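Local coordinates for uncharacterized protein (Borrelia turicatae, PDB 5VJ4) that is of unknown function but is a putative surface protein, possibly lipid-binding, whose gene is differentially regulated during the tick-mammal transmission cycle of relapsing fever spirochetes, at residues A[203-206]-A[207-211]; A[211-214]-A[215-218]; A[283-286]-A[287-291]; A[344-347]-A[348-351]. All blocks are in the same frame, centred on the assembly; numbering follows the deposited sequence.

Contact 1 (A[203-206]-A[207-211]); sequences GSIG and TDRFA. With SO4 (sulfate ion), chain D; SO4 (sulfate ion), chain F.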
# COMPACT_ATOMS: atom_id res chain seq x y z
N GLY A 203 1.16 -17.23 15.76
CA GLY A 203 2.33 -18.12 15.66
C GLY A 203 3.32 -17.90 14.54
O GLY A 203 4.31 -18.63 14.47
N SER A 204 3.10 -16.88 13.69
CA SER A 204 4.06 -16.59 12.59
C SER A 204 5.39 -16.02 13.11
O SER A 204 6.43 -16.21 12.49
CB SER A 204 3.48 -15.64 11.56
OG SER A 204 2.10 -15.81 11.39
N ILE A 205 5.36 -15.31 14.23
CA ILE A 205 6.61 -14.94 14.89
C ILE A 205 6.58 -15.36 16.34
O ILE A 205 5.51 -15.44 16.95
CB ILE A 205 6.94 -13.44 14.78
CG1 ILE A 205 5.81 -12.59 15.34
CG2 ILE A 205 7.18 -13.08 13.33
CD1 ILE A 205 6.24 -11.21 15.76
N GLY A 206 7.77 -15.61 16.88
CA GLY A 206 7.93 -15.93 18.29
C GLY A 206 8.15 -14.73 19.22
O GLY A 206 8.06 -13.59 18.81
N THR A 207 8.45 -15.01 20.48
CA THR A 207 8.67 -13.98 21.48
C THR A 207 9.85 -13.06 21.16
O THR A 207 9.73 -11.84 21.31
CB THR A 207 8.87 -14.60 22.87
OG1 THR A 207 9.94 -15.57 22.81
CG2 THR A 207 7.59 -15.27 23.30
N ASP A 208 10.97 -13.63 20.68
CA ASP A 208 12.15 -12.83 20.36
C ASP A 208 11.85 -11.77 19.30
O ASP A 208 12.19 -10.60 19.48
CB ASP A 208 13.31 -13.68 19.86
CG ASP A 208 13.61 -14.82 20.77
OD1 ASP A 208 14.00 -14.55 21.93
OD2 ASP A 208 13.47 -15.98 20.31
N ARG A 209 11.20 -12.20 18.22
CA ARG A 209 10.79 -11.26 17.19
C ARG A 209 9.78 -10.23 17.67
O ARG A 209 9.91 -9.05 17.32
CB ARG A 209 10.28 -11.97 15.93
CG ARG A 209 9.86 -11.03 14.81
CD ARG A 209 10.99 -10.15 14.31
NE ARG A 209 10.60 -9.43 13.10
CZ ARG A 209 11.22 -8.34 12.65
NH1 ARG A 209 12.25 -7.80 13.31
NH2 ARG A 209 10.78 -7.78 11.54
N PHE A 210 8.79 -10.65 18.44
CA PHE A 210 7.78 -9.71 18.90
C PHE A 210 8.45 -8.57 19.68
O PHE A 210 8.19 -7.40 19.43
CB PHE A 210 6.68 -10.37 19.75
CG PHE A 210 5.78 -9.37 20.39
CD1 PHE A 210 6.17 -8.70 21.56
CD2 PHE A 210 4.54 -9.04 19.80
CE1 PHE A 210 5.34 -7.73 22.13
CE2 PHE A 210 3.70 -8.06 20.38
CZ PHE A 210 4.10 -7.41 21.54
N ALA A 211 9.33 -8.92 20.61
CA ALA A 211 9.97 -7.89 21.43
C ALA A 211 10.94 -7.05 20.62
O ALA A 211 11.09 -5.87 20.88
CB ALA A 211 10.67 -8.50 22.63
S SO4 D . 11.29 -15.66 16.39
O1 SO4 D . 11.61 -17.09 16.11
O2 SO4 D . 12.48 -14.83 16.08
O3 SO4 D . 10.97 -15.34 17.81
O4 SO4 D . 10.10 -15.33 15.56
S SO4 F . 8.64 -18.69 21.07
O1 SO4 F . 9.36 -19.94 20.78
O2 SO4 F . 9.49 -17.53 20.70
O3 SO4 F . 8.39 -18.50 22.52
O4 SO4 F . 7.38 -18.78 20.28

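Contact 2 (A[211-214]-A[215-218]); sequences AQAV and VYYA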
# COMPACT_ATOMS: atom_id res chain seq x y z
N ALA A 211 9.33 -8.92 20.61
CA ALA A 211 9.97 -7.89 21.43
C ALA A 211 10.94 -7.05 20.62
O ALA A 211 11.09 -5.87 20.88
CB ALA A 211 10.67 -8.50 22.63
N GLN A 212 11.58 -7.68 19.64
CA GLN A 212 12.57 -7.05 18.77
C GLN A 212 11.91 -6.00 17.90
O GLN A 212 12.44 -4.90 17.77
CB GLN A 212 13.19 -8.11 17.86
CG GLN A 212 14.49 -7.77 17.16
CD GLN A 212 14.98 -8.93 16.32
OE1 GLN A 212 14.43 -9.21 15.23
NE2 GLN A 212 16.01 -9.63 16.81
N ALA A 213 10.74 -6.37 17.37
CA ALA A 213 10.04 -5.61 16.36
C ALA A 213 9.16 -4.51 16.91
O ALA A 213 8.95 -3.47 16.27
CB ALA A 213 9.21 -6.54 15.50
N VAL A 214 8.62 -4.74 18.09
CA VAL A 214 7.66 -3.82 18.64
C VAL A 214 8.33 -2.51 19.10
O VAL A 214 7.71 -1.46 19.10
CB VAL A 214 6.82 -4.52 19.73
CG1 VAL A 214 7.50 -4.51 21.09
CG2 VAL A 214 5.45 -3.91 19.80
N VAL A 215 9.61 -2.57 19.48
CA VAL A 215 10.28 -1.36 19.94
C VAL A 215 10.76 -0.46 18.80
O VAL A 215 11.12 0.68 19.05
CB VAL A 215 11.44 -1.60 20.93
CG1 VAL A 215 10.91 -2.06 22.29
CG2 VAL A 215 12.45 -2.55 20.33
N TYR A 216 10.74 -0.97 17.57
CA TYR A 216 10.99 -0.15 16.41
C TYR A 216 10.12 1.11 16.39
O TYR A 216 10.47 2.09 15.72
CB TYR A 216 10.75 -0.92 15.09
CG TYR A 216 11.68 -2.08 14.79
CD1 TYR A 216 12.99 -2.12 15.29
CD2 TYR A 216 11.27 -3.13 13.96
CE1 TYR A 216 13.84 -3.17 14.97
CE2 TYR A 216 12.12 -4.19 13.66
CZ TYR A 216 13.39 -4.21 14.17
OH TYR A 216 14.22 -5.26 13.89
N TYR A 217 9.01 1.08 17.13
CA TYR A 217 8.00 2.13 17.00
C TYR A 217 8.17 3.24 18.02
O TYR A 217 7.64 4.33 17.84
CB TYR A 217 6.56 1.53 16.97
CG TYR A 217 6.23 0.94 15.60
CD1 TYR A 217 6.53 -0.39 15.31
CD2 TYR A 217 5.66 1.72 14.58
CE1 TYR A 217 6.27 -0.93 14.05
CE2 TYR A 217 5.41 1.19 13.31
CZ TYR A 217 5.72 -0.14 13.05
OH TYR A 217 5.47 -0.69 11.80
N ALA A 218 8.93 2.98 19.09
CA ALA A 218 9.15 3.98 20.13
C ALA A 218 9.77 5.28 19.57
O ALA A 218 9.16 6.36 19.74
CB ALA A 218 9.96 3.40 21.26

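Contact 3 (A[283-286]-A[287-291]); sequences DIYR and GVKIE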
# COMPACT_ATOMS: atom_id res chain seq x y z
N ASP A 283 10.93 -2.45 8.97
CA ASP A 283 10.87 -3.51 9.96
C ASP A 283 11.20 -4.84 9.27
O ASP A 283 12.08 -5.59 9.74
CB ASP A 283 9.48 -3.61 10.61
CG ASP A 283 9.02 -2.32 11.30
OD1 ASP A 283 9.88 -1.47 11.72
OD2 ASP A 283 7.77 -2.18 11.44
N ILE A 284 10.55 -5.12 8.14
CA ILE A 284 10.75 -6.40 7.51
C ILE A 284 12.22 -6.58 7.15
O ILE A 284 12.81 -7.60 7.46
CB ILE A 284 9.88 -6.54 6.27
CG1 ILE A 284 8.44 -6.82 6.70
CG2 ILE A 284 10.41 -7.64 5.37
CD1 ILE A 284 7.37 -6.23 5.78
N TYR A 285 12.79 -5.55 6.51
CA TYR A 285 14.17 -5.59 6.09
C TYR A 285 15.08 -5.89 7.27
O TYR A 285 16.03 -6.67 7.16
CB TYR A 285 14.58 -4.26 5.48
CG TYR A 285 16.05 -4.20 5.15
CD1 TYR A 285 16.55 -4.85 4.02
CD2 TYR A 285 16.94 -3.54 5.99
CE1 TYR A 285 17.90 -4.83 3.72
CE2 TYR A 285 18.29 -3.52 5.72
CZ TYR A 285 18.76 -4.16 4.58
OH TYR A 285 20.09 -4.11 4.29
N ARG A 286 14.81 -5.25 8.39
CA ARG A 286 15.64 -5.42 9.56
C ARG A 286 15.63 -6.83 10.08
O ARG A 286 16.67 -7.31 10.53
CB ARG A 286 15.20 -4.50 10.68
CG ARG A 286 15.49 -3.06 10.42
CD ARG A 286 15.06 -2.26 11.61
NE ARG A 286 15.35 -0.86 11.40
CZ ARG A 286 14.69 0.15 11.95
NH1 ARG A 286 13.62 -0.07 12.71
NH2 ARG A 286 15.06 1.39 11.67
N GLY A 287 14.47 -7.48 10.01
CA GLY A 287 14.34 -8.86 10.42
C GLY A 287 15.22 -9.75 9.57
O GLY A 287 15.94 -10.61 10.08
N VAL A 288 15.18 -9.52 8.26
CA VAL A 288 15.96 -10.34 7.36
C VAL A 288 17.44 -10.12 7.60
O VAL A 288 18.22 -11.06 7.63
CB VAL A 288 15.67 -10.04 5.91
CG1 VAL A 288 16.47 -10.98 5.04
CG2 VAL A 288 14.17 -10.17 5.64
N LYS A 289 17.81 -8.87 7.79
CA LYS A 289 19.19 -8.52 8.00
C LYS A 289 19.65 -9.17 9.28
O LYS A 289 20.72 -9.76 9.28
CB LYS A 289 19.34 -7.02 8.07
CG LYS A 289 20.57 -6.55 8.84
CD LYS A 289 20.78 -5.05 8.74
CE LYS A 289 22.25 -4.71 8.51
NZ LYS A 289 22.93 -4.03 9.65
N ILE A 290 18.85 -9.10 10.34
CA ILE A 290 19.28 -9.67 11.63
C ILE A 290 19.40 -11.17 11.55
O ILE A 290 20.38 -11.72 12.04
CB ILE A 290 18.44 -9.20 12.81
CG1 ILE A 290 18.76 -7.72 13.03
CG2 ILE A 290 18.89 -9.88 14.07
CD1 ILE A 290 17.90 -6.99 14.05
N GLU A 291 18.46 -11.83 10.89
CA GLU A 291 18.52 -13.27 10.78
C GLU A 291 19.68 -13.75 9.95
O GLU A 291 20.29 -14.76 10.28
CB GLU A 291 17.21 -13.89 10.28
CG GLU A 291 16.12 -13.87 11.34
CD GLU A 291 16.64 -14.28 12.71
OE1 GLU A 291 17.40 -15.27 12.78
OE2 GLU A 291 16.28 -13.60 13.71

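Contact 4 (A[344-347]-A[348-351]); sequences DGDK and YRNY. With SO4 (sulfate ion), chain G; SO4 (sulfate ion), chain D.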
# COMPACT_ATOMS: atom_id res chain seq x y z
N ASP A 344 9.24 -9.68 -0.45
CA ASP A 344 9.06 -11.06 0.03
C ASP A 344 9.99 -11.36 1.22
O ASP A 344 10.64 -12.41 1.28
CB ASP A 344 9.23 -12.07 -1.11
CG ASP A 344 8.11 -13.12 -1.15
OD1 ASP A 344 7.12 -13.01 -0.38
OD2 ASP A 344 8.23 -14.05 -1.97
N GLY A 345 10.02 -10.43 2.17
CA GLY A 345 11.04 -10.45 3.21
C GLY A 345 10.81 -11.49 4.28
O GLY A 345 11.77 -12.05 4.80
N ASP A 346 9.55 -11.75 4.63
CA ASP A 346 9.23 -12.77 5.62
C ASP A 346 9.74 -14.15 5.18
O ASP A 346 10.44 -14.84 5.95
CB ASP A 346 7.72 -12.79 5.92
CG ASP A 346 7.39 -13.50 7.21
OD1 ASP A 346 8.30 -13.74 8.06
OD2 ASP A 346 6.21 -13.83 7.40
N LYS A 347 9.44 -14.53 3.94
CA LYS A 347 9.92 -15.78 3.34
C LYS A 347 11.44 -15.92 3.51
O LYS A 347 11.94 -16.99 3.83
CB LYS A 347 9.53 -15.83 1.86
CG LYS A 347 10.08 -16.97 1.02
CD LYS A 347 9.63 -16.82 -0.44
CE LYS A 347 9.81 -18.09 -1.26
NZ LYS A 347 8.92 -18.15 -2.45
N TYR A 348 12.15 -14.81 3.35
CA TYR A 348 13.59 -14.84 3.42
C TYR A 348 14.11 -14.83 4.85
O TYR A 348 15.19 -15.36 5.12
CB TYR A 348 14.21 -13.75 2.51
CG TYR A 348 14.20 -14.18 1.04
CD1 TYR A 348 13.01 -14.20 0.29
CD2 TYR A 348 15.37 -14.66 0.42
CE1 TYR A 348 12.99 -14.65 -1.03
CE2 TYR A 348 15.37 -15.10 -0.91
CZ TYR A 348 14.18 -15.09 -1.63
OH TYR A 348 14.19 -15.51 -2.93
N ARG A 349 13.33 -14.26 5.77
CA ARG A 349 13.66 -14.34 7.20
C ARG A 349 13.64 -15.80 7.65
O ARG A 349 14.57 -16.27 8.31
CB ARG A 349 12.69 -13.52 8.03
CG ARG A 349 13.06 -13.44 9.49
CD ARG A 349 12.09 -12.59 10.29
NE ARG A 349 12.22 -12.89 11.71
CZ ARG A 349 11.40 -13.68 12.40
NH1 ARG A 349 10.33 -14.27 11.84
NH2 ARG A 349 11.66 -13.87 13.66
N ASN A 350 12.59 -16.51 7.24
CA ASN A 350 12.45 -17.92 7.53
C ASN A 350 13.57 -18.74 6.91
O ASN A 350 14.17 -19.58 7.59
CB ASN A 350 11.07 -18.43 7.13
CG ASN A 350 9.95 -17.88 8.04
OD1 ASN A 350 10.20 -17.26 9.07
ND2 ASN A 350 8.72 -18.11 7.64
N TYR A 351 13.88 -18.47 5.64
CA TYR A 351 15.01 -19.14 5.00
C TYR A 351 16.29 -19.00 5.82
O TYR A 351 16.97 -20.00 6.07
CB TYR A 351 15.19 -18.67 3.56
CG TYR A 351 14.16 -19.21 2.58
CD1 TYR A 351 13.00 -19.88 3.02
CD2 TYR A 351 14.32 -19.03 1.21
CE1 TYR A 351 12.06 -20.35 2.11
CE2 TYR A 351 13.39 -19.50 0.29
CZ TYR A 351 12.26 -20.16 0.74
OH TYR A 351 11.34 -20.64 -0.16
S SO4 G . 6.69 -8.37 1.74
O1 SO4 G . 7.12 -9.44 2.68
O2 SO4 G . 7.89 -7.49 1.52
O3 SO4 G . 5.56 -7.54 2.27
O4 SO4 G . 6.17 -9.05 0.51
S SO4 D . 11.29 -15.66 16.39
O1 SO4 D . 11.61 -17.09 16.11
O2 SO4 D . 12.48 -14.83 16.08
O3 SO4 D . 10.97 -15.34 17.81
O4 SO4 D . 10.10 -15.33 15.56

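Contact 1 (A[203-206]-A[207-211])
O2 of the chain F sulfate is gripped twice where Gly206 gives way to Thr207: the backbone N of Thr207 bonds to it at 2.7 Å, and OG1 of the same Thr207 donates a second hydrogen bond to that O2 over 2.9 Å. The Thr207 hydroxyl stands between its own N and carbonyl carbon (chi1 55°), which places it beside its own N-H and lets both donate to the same oxygen. The chain D sulfate takes the N-H of Gly206 on its O4 at 2.7 Å, nearly straight at 168°, while the N-H of Arg209 is bonded to its O3, 3.2 Å away. Gly206 is the N-cap of helix 207-214, so this is the familiar anion site at a helix N-terminus. First-turn N-H groups, probably aided by the helix dipole, hold ions that most likely came from the crystallisation liquor. The first helical bond runs from Phe210 N to Gly206 O at 3.1 Å, in the carbonyl plane. Alongside it, Ile205 crosses Arg209 at a slant, with its CG2 3.7 Å from Arg209 CG, and Ile205 CD1 packs 4.1 Å from Phe210 CB. With CG anti to the backbone N (chi1 171°), the Phe210 ring swings away from the loop to meet Phe200 of helix 176-201. Arg209 bends at chi2 and heads for helix 263-301, where NH2 bonds to the carbonyl O of Asp283.

Contact 2 (A[211-214]-A[215-218])
Ala213 and Tyr216 make the close half of this turn. The CA of Ala213 lies over the Tyr216 ring, 4.0 Å from its centroid and 27° off the normal, a CH-pi contact. Gln212 O sits over that face too, 3.6 Å from Tyr216 CE1 and offset toward the rim. The ring runs beside the Gln212 side chain, both pointing the same way, with Gln212 CG 4.1 Å from Tyr216 OH; the amide and ring planes differ by only 27°. Gln212 OE1 also accepts a hydrogen bond from Arg209 NH1. Tyr217, which unlike Tyr216 is buried, is turned differently: Ala213 O and Val214 O approach the edge of its ring, near the plane, Ala213 O coming 4.0 Å from CD1. The rest of that side chain packs on Leu192, Val193 and Ile196 of helix 176-201. Val215 is the looser, exposed side. With its CG1 anti to the carbonyl carbon (chi1 -71°), CG2 falls between N and the carbonyl carbon and lies against the carbonyls of the preceding turn, 3.5 Å from Gln212 O and 3.6 Å from Ala211 O. The backbone itself is gripped lightly: the bond from Tyr216 N to Ala213 O, 3.3 Å, is weak. Bonds that reach back three residues, over helical backbone angles, are characteristic of a 3-10-like turn, here joining helix 207-214 to the short helix 218-222 in an all-helical fold.

Contact 3 (A[283-286]-A[287-291])
The Tyr285 ring meets Lys289 one turn further along an unbroken alpha-helical stretch in the middle of helix 263-301, one of the long helices of this all-helical fold. Lys289 CD approaches the ring obliquely, 4.2 Å from CE2, while nearer the backbone Lys289 CB lies 3.5 Å from Tyr285 O. Tyr285 has its CG anti to the backbone N (chi1 174°), which lays the ring toward helices 243-256 and 308-334, and its OH bonds to Glu251. The second flat group, the guanidinium of Arg286, makes a cation-pi contact with Tyr216, a salt bridge through NH2 with Asp245 and a hydrogen bond through NE with Thr248 OG1, which probably limits its rotation; the buried carboxylate of Asp283 makes a salt bridge through OD1 with Arg220. In four successive bonds the N-H of one residue reaches the carbonyl O four residues earlier. The first joins Gly287 N to Asp283 O at 3.1 Å. Val288 N follows, 3.2 Å from Ile284 O, then Lys289 N, 2.9 Å from Tyr285 O. The shortest, Ile290 N to Arg286 O, measures 2.8 Å. Ile284 and Val288, a turn apart, both pack on Tyr322 of helix 308-334, and Val288 also touches Phe352. Between those two residues, Val288 holds CG2 anti to its carbonyl carbon, which puts that methyl beside the backbone and 3.4 Å from Ile284 O. Ile290, one turn beyond Arg286, bends likewise over the previous turn, with CG1 lying 3.3 Å from Arg286 O.

Contact 4 (A[344-347]-A[348-351])
Asp344 occupies the N-cap position of helix 345-365 with left-handed backbone angles (50/46), yet its carboxylate makes no capping bond. The carbonyl O of Asp344 lies at the edge of the Tyr348 ring, near the plane and 3.1 Å from CD1. What meets the N-terminus here is an anion: Gly345 N bonds to O1 of the chain G sulfate at 3.1 Å, and Thr343 N holds the same ion. The first turn then closes with Arg349 N bonded to Gly345 O at 2.9 Å. Tyr348 points at helix 308-334, where its OH bonds to Glu321. Lys347 stays extended and runs beside Tyr351 in the same direction; its CG lies over one face of that ring in a CH-pi contact, 4.2 Å from the centroid and offset toward the rim. Tyr351 in turn meets the ring of Phe318. On a different side, Asp346 OD1 stands 4.3 Å from Arg349 NH1, beyond a salt bridge, though the opposite charges probably still attract. Arg349 is stretched out from CG to NE, which carries its guanidinium to the chain D sulfate. That ion lies in plane at the guanidinium edge, with NH2 bonded to O4 at 2.9 Å and 167°.

Contacts 1 and 2 are consecutive along the chain and share Ala211, whereas contacts 3 and 4 lie on two other helices that touch, the contact centres 9 Å apart. Val288 CG2 of contact 3 lies 3.2 Å from Gly345 O of contact 4, and Glu291 CG lies 3.6 Å from Arg349 CG. The chain D sulfate bridges contacts 1 and 4, taking backbone N-H groups from one and a guanidinium from the other; beside it Arg209 CB packs 3.3 Å from Arg349 NH2. Contact 2 ties to contact 3 by a weak hydrogen bond between Tyr217 OH and Asp283 OD2, 2.8 Å. Contacts 2 and 4 do not touch, their nearest atoms being about 6 Å apart.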